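Probable acetyltransferase (Thermus thermophilus, PDB 3EXN) binds acetyl-coenzyme A and probably transfers its acetyl group to an acceptor, as GCN5-related N-acetyltransferases do. Local coordinates at residues Ala136-Ala140 with Gln141-Tyr145; Gly106-Ala109 with Leu110-Ala114; Gly129-Pro132 with Lys133-Ala136. One frame throughout, in Å; residues are numbered along the deposited sequence. Where two conformers were deposited one is given.

In the fold
All three contacts line the acetyl-coenzyme A site of a GNAT fold. Contact 2, in helix 105-115, holds the pyrophosphate through backbone N-H groups; contact 3, at the start of helix 132-140, binds a pantetheine carbonyl; contact 1, at the end of that same helix, lays two phenylalanine rings along the cofactor. Contacts 1 and 3 share Ala136, their centres about 10 Å apart. Contacts 1 and 2 touch directly, where Gln141 OE1 lies 2.5 Å from Arg107 NH1, a probable hydrogen bond, and Phe143 packs on Leu110. Contacts 2 and 3 do not meet: their nearest atoms are about 9 Å apart, and the cofactor touches both.

Contact 1 of 3, residues Ala136-Ala140 with Gln141-Tyr145; sequences AFFQA and QGFRY. With ACO (acetyl coenzyme *a), chain C.
A Schellman motif closes helix 132-140 here and turns the chain toward edge strand 144-148. Phe143 N donates to Phe138 O (3.0 Å) and Gly142 N to Gln139 O (2.9 Å), the latter from above the carbonyl plane; Gly142 takes a positive phi of 101°, where a side chain would press on the preceding carbonyl oxygen. The rings of Phe138 and Phe143 form a T-shaped pair, centroids 5.5 Å apart and planes at 79°, with the Phe138 edge, at CD1, directed at the Phe143 face. Phe137 has CG anti to its N (chi1 170°), which sets its ring between two partners. Over one face comes Gln141 CG, a CH-pi contact 4.1 Å from the centroid; against the opposite face lies CCP of acetyl-coenzyme A, 3.6 Å from Phe137 CD1. The bent Gln141 chain carries its amide on to Arg107, where OE1 is hydrogen-bonded. At the far rim of Phe138, CZ meets the acetyl methyl CH3 at 3.6 Å. Phe143 also rests on Leu110, Leu123 and Ala125. The arrangement is that of a glycine-terminated helix end whose last turn supplies Phe137 and Phe138 to the acetyl-coenzyme A pocket of a GNAT fold.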
loop_
_atom_site.group_PDB
_atom_site.type_symbol
_atom_site.label_atom_id
_atom_site.label_comp_id
_atom_site.label_asym_id
_atom_site.label_seq_id
_atom_site.Cartn_x
_atom_site.Cartn_y
_atom_site.Cartn_z
ATOM N N ALA A 136 6.105 3.270 13.108
ATOM C CA ALA A 136 6.293 2.173 14.090
ATOM C C ALA A 136 6.011 0.780 13.449
ATOM O O ALA A 136 6.760 -0.191 13.678
ATOM C CB ALA A 136 5.403 2.413 15.332
ATOM N N PHE A 137 4.953 0.692 12.626
ATOM C CA PHE A 137 4.634 -0.561 11.932
ATOM C C PHE A 137 5.771 -1.043 11.042
ATOM O O PHE A 137 6.183 -2.219 11.115
ATOM C CB PHE A 137 3.367 -0.407 11.088
ATOM C CG PHE A 137 3.109 -1.573 10.168
ATOM C CD1 PHE A 137 2.525 -2.742 10.633
ATOM C CD2 PHE A 137 3.454 -1.495 8.831
ATOM C CE1 PHE A 137 2.286 -3.814 9.767
ATOM C CE2 PHE A 137 3.229 -2.555 7.968
ATOM C CZ PHE A 137 2.638 -3.725 8.451
ATOM N N PHE A 138 6.243 -0.164 10.161
ATOM C CA PHE A 138 7.316 -0.532 9.232
ATOM C C PHE A 138 8.598 -0.912 9.939
ATOM O O PHE A 138 9.263 -1.862 9.518
ATOM C CB PHE A 138 7.530 0.537 8.119
ATOM C CG PHE A 138 6.434 0.516 7.053
ATOM C CD1 PHE A 138 6.373 -0.504 6.098
ATOM C CD2 PHE A 138 5.449 1.505 7.033
ATOM C CE1 PHE A 138 5.323 -0.538 5.155
ATOM C CE2 PHE A 138 4.412 1.466 6.101
ATOM C CZ PHE A 138 4.345 0.447 5.176
ATOM N N GLN A 139 8.953 -0.188 11.006
ATOM C CA GLN A 139 10.171 -0.546 11.772
ATOM C C GLN A 139 10.050 -1.961 12.377
ATOM O O GLN A 139 11.020 -2.770 12.356
ATOM C CB GLN A 139 10.471 0.497 12.850
ATOM C CG GLN A 139 10.852 1.913 12.325
ATOM C CD GLN A 139 12.357 2.158 12.421
ATOM O OE1 GLN A 139 13.176 1.223 12.245
ATOM N NE2 GLN A 139 12.740 3.389 12.714
ATOM N N ALA A 140 8.866 -2.271 12.891
ATOM C CA ALA A 140 8.594 -3.575 13.507
ATOM C C ALA A 140 8.751 -4.691 12.512
ATOM O O ALA A 140 9.161 -5.787 12.882
ATOM C CB ALA A 140 7.178 -3.615 14.144
ATOM N N GLN A 141 8.495 -4.403 11.233
ATOM C CA GLN A 141 8.625 -5.419 10.169
ATOM C C GLN A 141 10.023 -5.464 9.570
ATOM O O GLN A 141 10.258 -6.180 8.600
ATOM C CB GLN A 141 7.640 -5.144 9.047
ATOM C CG GLN A 141 6.243 -4.994 9.513
ATOM C CD GLN A 141 5.795 -6.158 10.384
ATOM O OE1 GLN A 141 5.964 -7.308 10.009
ATOM N NE2 GLN A 141 5.193 -5.856 11.543
ATOM N N GLY A 142 10.942 -4.675 10.126
ATOM C CA GLY A 142 12.333 -4.760 9.717
ATOM C C GLY A 142 12.807 -3.672 8.758
ATOM O O GLY A 142 13.935 -3.768 8.250
ATOM N N PHE A 143 11.969 -2.665 8.510
ATOM C CA PHE A 143 12.337 -1.477 7.679
ATOM C C PHE A 143 13.087 -0.448 8.540
ATOM O O PHE A 143 12.545 0.082 9.487
ATOM C CB PHE A 143 11.121 -0.812 7.051
ATOM C CG PHE A 143 10.469 -1.634 5.969
ATOM C CD1 PHE A 143 10.603 -1.273 4.644
ATOM C CD2 PHE A 143 9.737 -2.779 6.287
ATOM C CE1 PHE A 143 10.020 -2.009 3.649
ATOM C CE2 PHE A 143 9.134 -3.545 5.283
ATOM C CZ PHE A 143 9.274 -3.159 3.965
ATOM N N ARG A 144 14.335 -0.166 8.216
ATOM C CA ARG A 144 15.066 0.898 8.933
ATOM C C ARG A 144 14.992 2.278 8.257
ATOM O O ARG A 144 14.806 2.372 7.012
ATOM C CB ARG A 144 16.538 0.520 9.125
ATOM C CG ARG A 144 17.272 0.500 7.839
ATOM C CD ARG A 144 18.731 0.579 8.000
ATOM N NE ARG A 144 19.335 0.998 6.729
ATOM C CZ ARG A 144 19.785 2.229 6.432
ATOM N NH1 ARG A 144 19.755 3.232 7.314
ATOM N NH2 ARG A 144 20.317 2.446 5.232
ATOM N N TYR A 145 15.110 3.324 9.050
ATOM C CA TYR A 145 15.075 4.693 8.604
ATOM C C TYR A 145 16.241 4.941 7.694
ATOM O O TYR A 145 17.317 4.566 8.011
ATOM C CB TYR A 145 15.132 5.613 9.814
ATOM C CG TYR A 145 15.290 7.079 9.539
ATOM C CD1 TYR A 145 14.214 7.871 9.231
ATOM C CD2 TYR A 145 16.525 7.686 9.626
ATOM C CE1 TYR A 145 14.368 9.220 8.998
ATOM C CE2 TYR A 145 16.673 9.026 9.403
ATOM C CZ TYR A 145 15.604 9.774 9.082
ATOM O OH TYR A 145 15.762 11.091 8.875
HETATM O O5B ACO C . 0.460 -5.231 12.772
HETATM P P1A ACO C . -0.856 -5.568 11.832
HETATM O O1A ACO C . -2.017 -5.915 12.764
HETATM O O2A ACO C . -0.383 -6.410 10.658
HETATM O O3A ACO C . -1.120 -4.071 11.245
HETATM P P2A ACO C . -2.376 -3.672 10.347
HETATM O O4A ACO C . -3.198 -2.714 11.215
HETATM O O5A ACO C . -3.115 -4.881 9.827
HETATM O O6A ACO C . -1.560 -2.867 9.164
HETATM C CBP ACO C . -1.179 -0.493 8.585
HETATM C CCP ACO C . -0.724 -1.719 9.398
HETATM C CDP ACO C . -0.992 -0.875 7.129
HETATM C CEP ACO C . -0.317 0.731 8.877
HETATM C CAP ACO C . -2.671 -0.182 8.885
HETATM O OAP ACO C . -2.854 0.176 10.280
HETATM C C9P ACO C . -3.225 0.975 8.077
HETATM O O9P ACO C . -3.781 0.801 7.002
HETATM N N8P ACO C . -3.101 2.187 8.612
HETATM C C7P ACO C . -3.667 3.402 7.995
HETATM C C6P ACO C . -3.082 3.731 6.622
HETATM C C5P ACO C . -1.571 3.899 6.697
HETATM O O5P ACO C . -1.020 4.540 7.618
HETATM N N4P ACO C . -0.886 3.302 5.709
HETATM C C3P ACO C . 0.555 3.388 5.630
HETATM C C2P ACO C . 0.995 4.567 4.798
HETATM S S1P ACO C . 2.784 4.666 4.632
HETATM C C ACO C . 2.931 3.487 3.425
HETATM O O ACO C . 1.941 2.927 3.032
HETATM C CH3 ACO C . 4.291 3.143 2.847
#

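Contact 2 of 3, residues Gly106-Ala109 with Leu110-Ala114; sequences GRQA and LERFA. With ACO (acetyl coenzyme *a), chain C.
Gly106 and Arg107 meet Leu110 and Glu111 one turn on in helix 105-115, the crossover helix of a beta-alpha-beta unit between strands 89-96 and 122-128. Its first turn, with the loop before it that carries Gly102 and Gly104, forms the pyrophosphate-binding element of the GNAT fold. Gly106 N donates to O5A of acetyl-coenzyme A (2.8 Å) and Arg107 N to O2A (2.9 Å), so each phosphate receives an N-H at the positive end of the helix dipole, which probably favours the anion. A CB on Gly106 would collide with cofactor atom O6A, so the close approach depends on glycine.

Backbone i to i+4 bonds continue the turn, among them Leu110 N to Gly106 O and Glu111 N to Arg107 O. On the outer side, Arg107 has CG anti to the backbone N (chi1 175°), and from there its extended chain carries the guanidinium out to where Glu111 CG lies over the centre of one face, 4.0 Å from Arg107 CZ. Glu111 is instead bent at chi2, its carboxylate plane inclined 39° to the guanidinium. The salt bridge from Arg107 NH1 to Glu111 OE2, 3.4 Å, is one of charge alone, because the oxygen stands well out of the guanidinium plane and no N-H points at it. Both ends have other partners, Arg107 NH1 in Gln141 OE1 and Glu111 OE2 in Arg158.

On the inner, apolar side Ala109 packs on Leu67 and Leu94, and Leu110 on Leu91. Phe113, its CG opposite its own N (chi1 170°), sends its ring away from the 106-109 turn toward Phe65 and Leu77, while its backbone N is tied back along the helix, 3.0 Å from Ala109 O.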
loop_
_atom_site.group_PDB
_atom_site.type_symbol
_atom_site.label_atom_id
_atom_site.label_comp_id
_atom_site.label_asym_id
_atom_site.label_seq_id
_atom_site.Cartn_x
_atom_site.Cartn_y
_atom_site.Cartn_z
ATOM N N GLY A 106 -1.956 -6.358 7.696
ATOM C CA GLY A 106 -0.907 -5.498 7.113
ATOM C C GLY A 106 0.360 -6.313 6.970
ATOM O O GLY A 106 0.986 -6.332 5.884
ATOM N N ARG A 107 0.716 -7.038 8.035
ATOM C CA ARG A 107 1.918 -7.871 7.980
ATOM C C ARG A 107 1.787 -9.000 6.932
ATOM O O ARG A 107 2.704 -9.271 6.171
ATOM C CB ARG A 107 2.251 -8.493 9.364
ATOM C CG ARG A 107 3.430 -9.456 9.243
ATOM C CD ARG A 107 3.943 -10.013 10.590
ATOM N NE ARG A 107 4.918 -11.085 10.364
ATOM C CZ ARG A 107 6.200 -10.921 9.990
ATOM N NH1 ARG A 107 6.732 -9.711 9.789
ATOM N NH2 ARG A 107 6.980 -11.991 9.818
ATOM N N GLN A 108 0.628 -9.618 6.871
ATOM C CA GLN A 108 0.411 -10.723 5.935
ATOM C C GLN A 108 0.551 -10.213 4.483
ATOM O O GLN A 108 1.168 -10.905 3.647
ATOM C CB GLN A 108 -0.964 -11.368 6.133
ATOM C CG GLN A 108 -1.096 -12.691 5.335
ATOM C CD GLN A 108 -2.464 -13.334 5.404
ATOM O OE1 GLN A 108 -3.249 -13.140 6.362
ATOM N NE2 GLN A 108 -2.765 -14.083 4.385
ATOM N N ALA A 109 -0.014 -9.022 4.213
ATOM C CA ALA A 109 -0.028 -8.449 2.842
ATOM C C ALA A 109 1.420 -8.150 2.413
ATOM O O ALA A 109 1.839 -8.431 1.280
ATOM C CB ALA A 109 -0.886 -7.180 2.772
ATOM N N LEU A 110 2.185 -7.610 3.351
ATOM C CA LEU A 110 3.571 -7.261 3.084
ATOM C C LEU A 110 4.425 -8.504 2.817
ATOM O O LEU A 110 5.274 -8.521 1.871
ATOM C CB LEU A 110 4.133 -6.502 4.278
ATOM C CG LEU A 110 5.381 -5.687 4.114
ATOM C CD1 LEU A 110 5.248 -4.737 2.907
ATOM C CD2 LEU A 110 5.579 -4.924 5.443
ATOM N N GLU A 111 4.196 -9.553 3.605
ATOM C CA GLU A 111 5.008 -10.762 3.467
ATOM C C GLU A 111 4.605 -11.497 2.177
ATOM O O GLU A 111 5.474 -12.023 1.476
ATOM C CB GLU A 111 4.958 -11.643 4.741
ATOM C CG GLU A 111 5.590 -10.965 6.048
ATOM C CD GLU A 111 6.888 -10.091 5.793
ATOM O OE1 GLU A 111 7.719 -10.443 4.931
ATOM O OE2 GLU A 111 7.088 -9.041 6.470
ATOM N N ARG A 112 3.313 -11.511 1.852
ATOM C CA ARG A 112 2.886 -12.158 0.604
ATOM C C ARG A 112 3.439 -11.407 -0.616
ATOM O O ARG A 112 3.831 -12.052 -1.631
ATOM C CB ARG A 112 1.378 -12.295 0.505
ATOM C CG ARG A 112 0.847 -13.363 1.440
ATOM C CD ARG A 112 -0.534 -13.810 1.114
ATOM N NE ARG A 112 -1.044 -14.601 2.220
ATOM C CZ ARG A 112 -0.731 -15.878 2.448
ATOM N NH1 ARG A 112 0.073 -16.549 1.614
ATOM N NH2 ARG A 112 -1.239 -16.500 3.504
ATOM N N PHE A 113 3.499 -10.075 -0.525
ATOM C CA PHE A 113 4.004 -9.262 -1.653
ATOM C C PHE A 113 5.521 -9.470 -1.777
ATOM O O PHE A 113 6.030 -9.753 -2.864
ATOM C CB PHE A 113 3.618 -7.798 -1.457
ATOM C CG PHE A 113 4.281 -6.864 -2.435
ATOM C CD1 PHE A 113 4.037 -6.992 -3.803
ATOM C CD2 PHE A 113 5.191 -5.916 -1.998
ATOM C CE1 PHE A 113 4.685 -6.165 -4.735
ATOM C CE2 PHE A 113 5.853 -5.055 -2.941
ATOM C CZ PHE A 113 5.601 -5.175 -4.261
ATOM N N ALA A 114 6.239 -9.411 -0.666
ATOM C CA ALA A 114 7.709 -9.539 -0.727
ATOM C C ALA A 114 8.139 -10.938 -1.221
ATOM O O ALA A 114 9.188 -11.099 -1.879
ATOM C CB ALA A 114 8.311 -9.237 0.638
HETATM O O5B ACO C . 0.460 -5.231 12.772
HETATM P P1A ACO C . -0.856 -5.568 11.832
HETATM O O1A ACO C . -2.017 -5.915 12.764
HETATM O O2A ACO C . -0.383 -6.410 10.658
HETATM O O3A ACO C . -1.120 -4.071 11.245
HETATM P P2A ACO C . -2.376 -3.672 10.347
HETATM O O4A ACO C . -3.198 -2.714 11.215
HETATM O O5A ACO C . -3.115 -4.881 9.827
HETATM O O6A ACO C . -1.560 -2.867 9.164
HETATM C CBP ACO C . -1.179 -0.493 8.585
HETATM C CCP ACO C . -0.724 -1.719 9.398
HETATM C CDP ACO C . -0.992 -0.875 7.129
HETATM C CEP ACO C . -0.317 0.731 8.877
HETATM C CAP ACO C . -2.671 -0.182 8.885
HETATM O OAP ACO C . -2.854 0.176 10.280
HETATM C C9P ACO C . -3.225 0.975 8.077
HETATM O O9P ACO C . -3.781 0.801 7.002
HETATM N N8P ACO C . -3.101 2.187 8.612
HETATM C C7P ACO C . -3.667 3.402 7.995
HETATM C C6P ACO C . -3.082 3.731 6.622
HETATM C C5P ACO C . -1.571 3.899 6.697
HETATM O O5P ACO C . -1.020 4.540 7.618
HETATM N N4P ACO C . -0.886 3.302 5.709
HETATM C C3P ACO C . 0.555 3.388 5.630
HETATM C C2P ACO C . 0.995 4.567 4.798
HETATM S S1P ACO C . 2.784 4.666 4.632
HETATM C C ACO C . 2.931 3.487 3.425
HETATM O O ACO C . 1.941 2.927 3.032
HETATM C CH3 ACO C . 4.291 3.143 2.847
#

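Contact 3 of 3, residues Gly129-Pro132 with Lys133-Ala136; sequences GHNP and KAKA. With ACO (acetyl coenzyme *a), chain C.
Asn131 takes the N-cap position of helix 132-140 as the chain comes from strand 122-128, and the first backbone bonds of the helix run from Lys135 N to Asn131 O at 3.2 Å, in the carbonyl plane, and from Ala136 N to Pro132 O at 2.7 Å. The asparagine side chain folds back over this first turn. With CG anti to the backbone N (chi1 -165°), OD1 takes the N-H of Ala134 at 3.3 Å; that donor sits above the amide plane, 65° out of it, so the capping bond uses no lone-pair direction. The other branch of the amide serves the cofactor, ND2 donating to O5P of acetyl-coenzyme A at 3.0 Å. Ala134 CB lies against the same face of the amide as its own N, 3.4 Å from Asn131 ND2, so one flat group is gripped by helix and ligand together. With an alanine in place of Asn131, the Ala134 N-H is likely to lose its side-chain cap and the pantetheine carbonyl this donor.

Lys133 extends beyond CG along the cofactor, with CE 3.3 Å from OAP, and its NZ is hydrogen-bonded to Gln101 OE1. Lys135 takes another course: its CG lies beside Asn131 O, and its straight chain runs to Thr154 on strand 153-159, where NZ makes a weak hydrogen bond. Gly129, in the loop that joins strand 122-128 to helix 132-140, is backbone-bonded to Thr152, just before strand 153-159.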
loop_
_atom_site.group_PDB
_atom_site.type_symbol
_atom_site.label_atom_id
_atom_site.label_comp_id
_atom_site.label_asym_id
_atom_site.label_seq_id
_atom_site.Cartn_x
_atom_site.Cartn_y
_atom_site.Cartn_z
ATOM N N GLY A 129 3.536 12.409 5.585
ATOM C CA GLY A 129 3.070 13.213 6.721
ATOM C C GLY A 129 3.501 12.744 8.100
ATOM O O GLY A 129 4.356 11.857 8.254
ATOM N N HIS A 130 2.912 13.391 9.102
ATOM C CA HIS A 130 3.109 13.046 10.496
ATOM C C HIS A 130 2.325 11.782 10.866
ATOM O O HIS A 130 1.253 11.836 11.514
ATOM C CB HIS A 130 2.626 14.194 11.388
ATOM C CG HIS A 130 2.842 13.946 12.849
ATOM N ND1 HIS A 130 4.083 14.038 13.443
ATOM C CD2 HIS A 130 1.978 13.595 13.833
ATOM C CE1 HIS A 130 3.973 13.763 14.732
ATOM N NE2 HIS A 130 2.705 13.492 14.995
ATOM N N ASN A 131 2.872 10.648 10.491
ATOM C CA ASN A 131 2.221 9.359 10.709
ATOM C C ASN A 131 3.117 8.402 11.511
ATOM O O ASN A 131 3.609 7.419 10.968
ATOM C CB ASN A 131 1.850 8.753 9.356
ATOM C CG ASN A 131 0.873 7.621 9.488
ATOM O OD1 ASN A 131 0.594 7.159 10.603
ATOM N ND2 ASN A 131 0.343 7.157 8.363
ATOM N N PRO A 132 3.334 8.685 12.823
ATOM C CA PRO A 132 4.246 7.819 13.617
ATOM C C PRO A 132 3.786 6.359 13.809
ATOM O O PRO A 132 4.641 5.440 13.927
ATOM C CB PRO A 132 4.318 8.539 14.966
ATOM C CG PRO A 132 2.932 9.260 15.071
ATOM C CD PRO A 132 2.746 9.760 13.641
ATOM N N LYS A 133 2.460 6.146 13.836
ATOM C CA LYS A 133 1.897 4.778 13.825
ATOM C C LYS A 133 2.340 3.909 12.647
ATOM O O LYS A 133 2.606 2.691 12.815
ATOM C CB LYS A 133 0.374 4.844 13.815
ATOM C CG LYS A 133 -0.340 3.656 13.097
ATOM C CD LYS A 133 -1.851 3.945 12.987
ATOM C CE LYS A 133 -2.631 2.923 12.160
ATOM N NZ LYS A 133 -4.082 2.849 12.573
ATOM N N ALA A 134 2.349 4.496 11.447
ATOM C CA ALA A 134 2.829 3.793 10.251
ATOM C C ALA A 134 4.338 3.575 10.353
ATOM O O ALA A 134 4.848 2.521 10.002
ATOM C CB ALA A 134 2.471 4.585 8.941
ATOM N N LYS A 135 5.056 4.591 10.830
ATOM C CA LYS A 135 6.508 4.456 11.020
ATOM C C LYS A 135 6.840 3.339 12.011
ATOM O O LYS A 135 7.755 2.509 11.778
ATOM C CB LYS A 135 7.095 5.798 11.475
ATOM C CG LYS A 135 6.834 6.943 10.489
ATOM C CD LYS A 135 7.452 8.255 11.038
ATOM C CE LYS A 135 7.418 9.363 9.993
ATOM N NZ LYS A 135 7.889 10.676 10.552
ATOM N N ALA A 136 6.105 3.270 13.108
ATOM C CA ALA A 136 6.293 2.173 14.090
ATOM C C ALA A 136 6.011 0.780 13.449
ATOM O O ALA A 136 6.760 -0.191 13.678
ATOM C CB ALA A 136 5.403 2.413 15.332
HETATM O O5B ACO C . 0.460 -5.231 12.772
HETATM P P1A ACO C . -0.856 -5.568 11.832
HETATM O O1A ACO C . -2.017 -5.915 12.764
HETATM O O2A ACO C . -0.383 -6.410 10.658
HETATM O O3A ACO C . -1.120 -4.071 11.245
HETATM P P2A ACO C . -2.376 -3.672 10.347
HETATM O O4A ACO C . -3.198 -2.714 11.215
HETATM O O5A ACO C . -3.115 -4.881 9.827
HETATM O O6A ACO C . -1.560 -2.867 9.164
HETATM C CBP ACO C . -1.179 -0.493 8.585
HETATM C CCP ACO C . -0.724 -1.719 9.398
HETATM C CDP ACO C . -0.992 -0.875 7.129
HETATM C CEP ACO C . -0.317 0.731 8.877
HETATM C CAP ACO C . -2.671 -0.182 8.885
HETATM O OAP ACO C . -2.854 0.176 10.280
HETATM C C9P ACO C . -3.225 0.975 8.077
HETATM O O9P ACO C . -3.781 0.801 7.002
HETATM N N8P ACO C . -3.101 2.187 8.612
HETATM C C7P ACO C . -3.667 3.402 7.995
HETATM C C6P ACO C . -3.082 3.731 6.622
HETATM C C5P ACO C . -1.571 3.899 6.697
HETATM O O5P ACO C . -1.020 4.540 7.618
HETATM N N4P ACO C . -0.886 3.302 5.709
HETATM C C3P ACO C . 0.555 3.388 5.630
HETATM C C2P ACO C . 0.995 4.567 4.798
HETATM S S1P ACO C . 2.784 4.666 4.632
HETATM C C ACO C . 2.931 3.487 3.425
HETATM O O ACO C . 1.941 2.927 3.032
HETATM C CH3 ACO C . 4.291 3.143 2.847
#